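Local structure of Serpin48 (Tenebrio molitor, 3OZQ) at residues Ser37-Ser40 against Ala41-Leu45; Phe103-Glu107 against Glu108-Ile112. The protein acts as a highly specific serpin of insect innate immunity, inhibiting the protease SPE. One frame throughout, in Å; residues are numbered along the deposited sequence.

Contact 1: residues Ser37-Ser40 against Ala41-Leu45; sequences SPFS and AATLL
Four successive i to i+4 backbone bonds, from Ala41 N to Ser37 O (3.2 Å) through to Leu44 N to Ser40 O, carry Ser37-Ser40 into Ala41-Leu45 as the opening of one regular alpha-helix. Ser37 is its N-cap. Its OG accepts from Ser40 N at 3.0 Å, with an N-H...O angle of 160°, while also bonding to Leu367 O.

The side-chain contact is carried by Thr43. With OG1 held between the backbone N and the carbonyl carbon (chi1 62°), the hydroxyl folds back to donate to Ser40 O at 2.6 Å, so this carbonyl serves two donors, OG1 and Leu44 N. The same torsion turns CG2 back over a face of the Phe39 ring. This CH-pi contact has CG2 4.0 Å from the Phe39 centroid, displaced to the rim near CE2 and CZ.

Helix 38-50 begins here, under the central beta-sheet of serpins, in the shutter region, and Ser37 and Ser40 both touch Leu169 of strand 163-174. Ser40 OG bonds to Asn167 OD1 and to a water at 2.8 Å, which in turn donates to Thr43 OG1 at 3.0 Å. Replacing Thr43 by alanine removes both branches and would probably cost Ser40 O its hydroxyl donor, deprive the water of an acceptor and take the CG2 methyl from the face of the Phe39 ring. Val80 and Leu81 of helix 70-83 and Val15 of helix 10-29 also touch the Phe39 side chain.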
ATOM      1  N   SER A  37      -0.048  -1.560  -0.856  1.00 28.80           N
ATOM      2  CA  SER A  37      -0.859  -0.865   0.132  1.00 32.52           C
ATOM      3  C   SER A  37      -2.025  -1.738   0.570  1.00 28.93           C
ATOM      4  O   SER A  37      -3.107  -1.699  -0.027  1.00 30.57           O
ATOM      5  CB  SER A  37      -1.402   0.447  -0.406  1.00 30.47           C
ATOM      6  OG  SER A  37      -2.145   1.098   0.617  1.00 29.53           O
ATOM      7  N   PRO A  38      -1.807  -2.548   1.612  1.00 30.97           N
ATOM      8  CA  PRO A  38      -2.948  -3.309   2.142  1.00 31.07           C
ATOM      9  C   PRO A  38      -4.084  -2.379   2.579  1.00 31.44           C
ATOM     10  O   PRO A  38      -5.274  -2.674   2.349  1.00 31.84           O
ATOM     11  CB  PRO A  38      -2.339  -4.069   3.319  1.00 27.20           C
ATOM     12  CG  PRO A  38      -0.858  -4.202   2.938  1.00 29.74           C
ATOM     13  CD  PRO A  38      -0.540  -2.887   2.281  1.00 29.42           C
ATOM     14  N   PHE A  39      -3.728  -1.246   3.170  1.00 32.73           N
ATOM     15  CA  PHE A  39      -4.740  -0.278   3.599  1.00 29.47           C
ATOM     16  C   PHE A  39      -5.652   0.146   2.450  1.00 32.46           C
ATOM     17  O   PHE A  39      -6.876   0.037   2.542  1.00 30.42           O
ATOM     18  CB  PHE A  39      -4.086   0.971   4.192  1.00 32.09           C
ATOM     19  CG  PHE A  39      -4.990   2.170   4.187  1.00 34.12           C
ATOM     20  CD1 PHE A  39      -4.894   3.125   3.187  1.00 35.44           C
ATOM     21  CD2 PHE A  39      -5.959   2.324   5.167  1.00 37.84           C
ATOM     22  CE1 PHE A  39      -5.747   4.212   3.164  1.00 34.33           C
ATOM     23  CE2 PHE A  39      -6.801   3.414   5.156  1.00 38.31           C
ATOM     24  CZ  PHE A  39      -6.689   4.363   4.157  1.00 36.89           C
ATOM     25  N   SER A  40      -5.058   0.635   1.359  1.00 31.70           N
ATOM     26  CA  SER A  40      -5.861   1.166   0.262  1.00 29.35           C
ATOM     27  C   SER A  40      -6.750   0.078  -0.365  1.00 30.78           C
ATOM     28  O   SER A  40      -7.947   0.289  -0.620  1.00 29.20           O
ATOM     29  CB  SER A  40      -4.958   1.840  -0.780  1.00 33.35           C
ATOM     30  OG  SER A  40      -5.684   2.763  -1.575  1.00 32.64           O
ATOM     31  N   ALA A  41      -6.161  -1.089  -0.607  1.00 31.67           N
ATOM     32  CA  ALA A  41      -6.915  -2.216  -1.115  1.00 31.98           C
ATOM     33  C   ALA A  41      -8.099  -2.473  -0.176  1.00 33.30           C
ATOM     34  O   ALA A  41      -9.224  -2.735  -0.623  1.00 32.45           O
ATOM     35  CB  ALA A  41      -6.022  -3.444  -1.218  1.00 31.21           C
ATOM     36  N   ALA A  42      -7.838  -2.393   1.126  1.00 31.90           N
ATOM     37  CA  ALA A  42      -8.856  -2.659   2.137  1.00 33.10           C
ATOM     38  C   ALA A  42     -10.028  -1.689   2.030  1.00 32.64           C
ATOM     39  O   ALA A  42     -11.179  -2.093   2.134  1.00 31.67           O
ATOM     40  CB  ALA A  42      -8.253  -2.621   3.540  1.00 34.91           C
ATOM     41  N   THR A  43      -9.747  -0.407   1.822  1.00 30.28           N
ATOM     42  CA  THR A  43     -10.840   0.545   1.658  1.00 33.17           C
ATOM     43  C   THR A  43     -11.671   0.310   0.376  1.00 34.49           C
ATOM     44  O   THR A  43     -12.875   0.589   0.322  1.00 32.64           O
ATOM     45  CB  THR A  43     -10.311   1.969   1.633  1.00 32.26           C
ATOM     46  OG1 THR A  43      -9.443   2.127   0.506  1.00 33.64           O
ATOM     47  CG2 THR A  43      -9.566   2.277   2.932  1.00 33.84           C
ATOM     48  N   LEU A  44     -11.019  -0.178  -0.670  1.00 30.58           N
ATOM     49  CA  LEU A  44     -11.723  -0.436  -1.914  1.00 34.03           C
ATOM     50  C   LEU A  44     -12.614  -1.657  -1.749  1.00 33.14           C
ATOM     51  O   LEU A  44     -13.794  -1.654  -2.117  1.00 32.85           O
ATOM     52  CB  LEU A  44     -10.724  -0.623  -3.057  1.00 29.62           C
ATOM     53  CG  LEU A  44     -11.349  -0.721  -4.444  1.00 35.22           C
ATOM     54  CD1 LEU A  44     -12.395   0.357  -4.591  1.00 32.50           C
ATOM     55  CD2 LEU A  44     -10.265  -0.597  -5.546  1.00 28.93           C
ATOM     56  N   LEU A  45     -12.058  -2.695  -1.146  1.00 34.88           N
ATOM     57  CA  LEU A  45     -12.823  -3.904  -0.908  1.00 34.00           C
ATOM     58  C   LEU A  45     -14.001  -3.629   0.044  1.00 39.58           C
ATOM     59  O   LEU A  45     -15.055  -4.259  -0.052  1.00 35.15           O
ATOM     60  CB  LEU A  45     -11.919  -4.975  -0.324  1.00 33.40           C
ATOM     61  CG  LEU A  45     -12.573  -6.346  -0.193  1.00 40.85           C
ATOM     62  CD1 LEU A  45     -12.790  -6.974  -1.557  1.00 38.04           C
ATOM     63  CD2 LEU A  45     -11.732  -7.257   0.685  1.00 44.04           C
TER
HETATM   64  O   HOH W   1      -7.731   4.420  -0.527  1.00 34.24           O

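Contact 2: residues Phe103-Glu107 against Glu108-Ile112; sequences FSVRE and EFQKI
Phe103-Glu107 meets Glu108-Ile112 in a local contact at the N-terminus of helix 107-115, where the loop that follows strand 90-100 turns into the helix. Arg106 takes the N-cap position, but it contributes through its backbone: Arg106 O accepts from Phe109 N at 2.7 Å and from Gln110 N at 3.3 Å. The two donors approach differently. Phe109 N stands 42° out of the carbonyl plane, whereas Gln110 N lies in it, with a C=O...N angle of 155°. A weak bond from Lys111 N to Glu107 O follows at 3.1 Å.

Val105, just before the cap, bridges to Gln110 in the first turn. These are the positions of a hydrophobic staple, only partly realised here, since the second member is the aliphatic part of a glutamine. With CG1 anti to the backbone N of Val105 (chi1 -176°), this methyl is directed at the helix and comes to 3.5 Å from Gln110 CG, the two side chains slanting across each other. The same CG1 also sits at the edge of the Phe109 ring, near its plane, 4.2 Å from CD2. The ring itself runs inward to Leu47 and Ser50 of helix 38-50 and to Ile97 of strand 90-100, while Val105 packs on Val99 of that strand.

The Arg106 side chain leads away from the turn, and its NE bonds to Ser299 O. Its NE and Glu108 OE1 are 6.8 Å apart, too far for a salt bridge. Glu107 and Glu108 occupy the first two positions of the helix, where their negative charges would probably interact favourably with the helix dipole, so the helix start combines backbone bonds to Arg106 O, the Val105-Gln110 contact and likely long-range electrostatics.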
ATOM      1  N   PHE A 103     -25.527  -3.718 -16.775  1.00 41.05           N
ATOM      2  CA  PHE A 103     -26.150  -3.517 -15.479  1.00 46.54           C
ATOM      3  C   PHE A 103     -25.803  -2.143 -14.911  1.00 50.95           C
ATOM      4  O   PHE A 103     -24.767  -1.959 -14.260  1.00 48.23           O
ATOM      5  CB  PHE A 103     -25.783  -4.646 -14.505  1.00 45.85           C
ATOM      6  CG  PHE A 103     -25.918  -6.031 -15.089  1.00 46.76           C
ATOM      7  CD1 PHE A 103     -24.805  -6.715 -15.551  1.00 47.73           C
ATOM      8  CD2 PHE A 103     -27.152  -6.648 -15.175  1.00 50.95           C
ATOM      9  CE1 PHE A 103     -24.918  -7.988 -16.076  1.00 46.44           C
ATOM     10  CE2 PHE A 103     -27.274  -7.923 -15.713  1.00 49.50           C
ATOM     11  CZ  PHE A 103     -26.160  -8.591 -16.166  1.00 47.27           C
ATOM     12  N   SER A 104     -26.684  -1.182 -15.180  1.00 47.17           N
ATOM     13  CA  SER A 104     -26.543   0.191 -14.711  1.00 48.99           C
ATOM     14  C   SER A 104     -26.228   0.267 -13.217  1.00 50.61           C
ATOM     15  O   SER A 104     -26.942  -0.292 -12.387  1.00 49.30           O
ATOM     16  CB  SER A 104     -27.819   0.981 -15.009  1.00 52.07           C
ATOM     17  OG  SER A 104     -28.004   1.129 -16.405  1.00 56.11           O
ATOM     18  N   VAL A 105     -25.155   0.971 -12.883  1.00 46.91           N
ATOM     19  CA  VAL A 105     -24.773   1.135 -11.494  1.00 50.77           C
ATOM     20  C   VAL A 105     -25.830   1.949 -10.754  1.00 50.50           C
ATOM     21  O   VAL A 105     -26.226   3.028 -11.205  1.00 49.98           O
ATOM     22  CB  VAL A 105     -23.411   1.839 -11.380  1.00 46.11           C
ATOM     23  CG1 VAL A 105     -22.973   1.918  -9.912  1.00 54.98           C
ATOM     24  CG2 VAL A 105     -22.380   1.117 -12.214  1.00 43.66           C
ATOM     25  N   ARG A 106     -26.278   1.429  -9.617  1.00 49.45           N
ATOM     26  CA  ARG A 106     -27.225   2.144  -8.769  1.00 52.31           C
ATOM     27  C   ARG A 106     -26.637   3.452  -8.262  1.00 59.86           C
ATOM     28  O   ARG A 106     -25.594   3.460  -7.606  1.00 59.23           O
ATOM     29  CB  ARG A 106     -27.662   1.268  -7.592  1.00 55.99           C
ATOM     30  CG  ARG A 106     -28.201  -0.085  -8.025  1.00 53.46           C
ATOM     31  CD  ARG A 106     -28.633  -0.928  -6.843  1.00 49.54           C
ATOM     32  NE  ARG A 106     -28.774  -2.333  -7.222  1.00 52.94           N
ATOM     33  CZ  ARG A 106     -29.851  -2.849  -7.815  1.00 58.98           C
ATOM     34  NH1 ARG A 106     -30.889  -2.071  -8.103  1.00 59.38           N
ATOM     35  NH2 ARG A 106     -29.893  -4.141  -8.124  1.00 51.16           N
ATOM     36  N   GLU A 107     -27.310   4.559  -8.571  1.00 63.05           N
ATOM     37  CA  GLU A 107     -26.848   5.891  -8.176  1.00 60.47           C
ATOM     38  C   GLU A 107     -26.423   5.965  -6.709  1.00 57.85           C
ATOM     39  O   GLU A 107     -25.506   6.707  -6.361  1.00 57.39           O
ATOM     40  CB  GLU A 107     -27.931   6.938  -8.454  1.00 66.94           C
ATOM     41  CG  GLU A 107     -28.106   7.281  -9.924  1.00 71.20           C
ATOM     42  CD  GLU A 107     -28.049   8.778 -10.171  1.00 80.82           C
ATOM     43  OE1 GLU A 107     -27.806   9.181 -11.331  1.00 81.00           O
ATOM     44  OE2 GLU A 107     -28.245   9.548  -9.202  1.00 78.44           O
ATOM     45  N   GLU A 108     -27.106   5.200  -5.862  1.00 56.14           N
ATOM     46  CA  GLU A 108     -26.820   5.143  -4.433  1.00 54.70           C
ATOM     47  C   GLU A 108     -25.417   4.605  -4.141  1.00 57.57           C
ATOM     48  O   GLU A 108     -24.812   4.950  -3.122  1.00 53.59           O
ATOM     49  CB  GLU A 108     -27.846   4.242  -3.746  1.00 59.59           C
ATOM     50  CG  GLU A 108     -27.662   4.119  -2.241  1.00 61.90           C
ATOM     51  CD  GLU A 108     -28.537   3.036  -1.615  1.00 78.39           C
ATOM     52  OE1 GLU A 108     -29.334   2.400  -2.345  1.00 81.63           O
ATOM     53  OE2 GLU A 108     -28.423   2.820  -0.385  1.00 82.78           O
ATOM     54  N   PHE A 109     -24.917   3.744  -5.023  1.00 55.18           N
ATOM     55  CA  PHE A 109     -23.599   3.143  -4.847  1.00 51.80           C
ATOM     56  C   PHE A 109     -22.540   4.110  -5.332  1.00 53.88           C
ATOM     57  O   PHE A 109     -21.476   4.237  -4.715  1.00 51.24           O
ATOM     58  CB  PHE A 109     -23.493   1.812  -5.600  1.00 50.27           C
ATOM     59  CG  PHE A 109     -22.248   1.015  -5.273  1.00 48.96           C
ATOM     60  CD1 PHE A 109     -22.106   0.383  -4.043  1.00 46.21           C
ATOM     61  CD2 PHE A 109     -21.234   0.879  -6.204  1.00 46.41           C
ATOM     62  CE1 PHE A 109     -20.958  -0.358  -3.745  1.00 39.16           C
ATOM     63  CE2 PHE A 109     -20.086   0.143  -5.908  1.00 42.43           C
ATOM     64  CZ  PHE A 109     -19.959  -0.479  -4.683  1.00 41.02           C
ATOM     65  N   GLN A 110     -22.826   4.797  -6.435  1.00 49.95           N
ATOM     66  CA  GLN A 110     -21.880   5.779  -6.959  1.00 53.32           C
ATOM     67  C   GLN A 110     -21.692   6.907  -5.962  1.00 53.16           C
ATOM     68  O   GLN A 110     -20.679   7.596  -5.966  1.00 48.49           O
ATOM     69  CB  GLN A 110     -22.384   6.372  -8.267  1.00 55.46           C
ATOM     70  CG  GLN A 110     -22.601   5.373  -9.373  1.00 53.83           C
ATOM     71  CD  GLN A 110     -23.037   6.051 -10.644  1.00 59.24           C
ATOM     72  OE1 GLN A 110     -22.292   6.105 -11.623  1.00 54.30           O
ATOM     73  NE2 GLN A 110     -24.245   6.598 -10.631  1.00 64.30           N
ATOM     74  N   LYS A 111     -22.700   7.102  -5.128  1.00 52.53           N
ATOM     75  CA  LYS A 111     -22.717   8.205  -4.193  1.00 53.60           C
ATOM     76  C   LYS A 111     -21.900   7.839  -2.961  1.00 51.88           C
ATOM     77  O   LYS A 111     -21.138   8.657  -2.440  1.00 53.28           O
ATOM     78  CB  LYS A 111     -24.172   8.525  -3.821  1.00 60.59           C
ATOM     79  CG  LYS A 111     -24.347   9.435  -2.616  1.00 63.26           C
ATOM     80  CD  LYS A 111     -25.808   9.814  -2.428  1.00 65.52           C
ATOM     81  CE  LYS A 111     -25.997  10.781  -1.260  1.00 72.69           C
ATOM     82  NZ  LYS A 111     -27.390  11.321  -1.210  1.00 77.98           N
ATOM     83  N   ILE A 112     -22.052   6.603  -2.503  1.00 45.53           N
ATOM     84  CA  ILE A 112     -21.345   6.156  -1.319  1.00 49.91           C
ATOM     85  C   ILE A 112     -19.856   5.985  -1.620  1.00 51.41           C
ATOM     86  O   ILE A 112     -19.006   6.217  -0.757  1.00 47.32           O
ATOM     87  CB  ILE A 112     -21.961   4.862  -0.747  1.00 51.45           C
ATOM     88  CG1 ILE A 112     -21.466   4.619   0.681  1.00 53.92           C
ATOM     89  CG2 ILE A 112     -21.662   3.681  -1.638  1.00 51.37           C
ATOM     90  CD1 ILE A 112     -22.171   3.473   1.376  1.00 51.80           C
TER

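Overall arrangement
Both contacts are helix beginnings, and they lie in series along the chain with centres 20 Å apart. Their nearest atoms are about 7 Å apart, so they do not touch. Contact 1 is buried and contact 2 partly exposed: the centre of contact 1 lies about 7 Å, and that of contact 2 about 26 Å, from the centre of the chain. The link between them is helix 38-50: it starts in contact 1 and, further along, offers Leu47 and Ser50 to the Phe109 ring of contact 2. Strands 163-174 and 90-100, which flank contacts 1 and 2 respectively, also pair with each other antiparallel. Neither contact includes the reactive-centre loop through which serpins engage their target proteases.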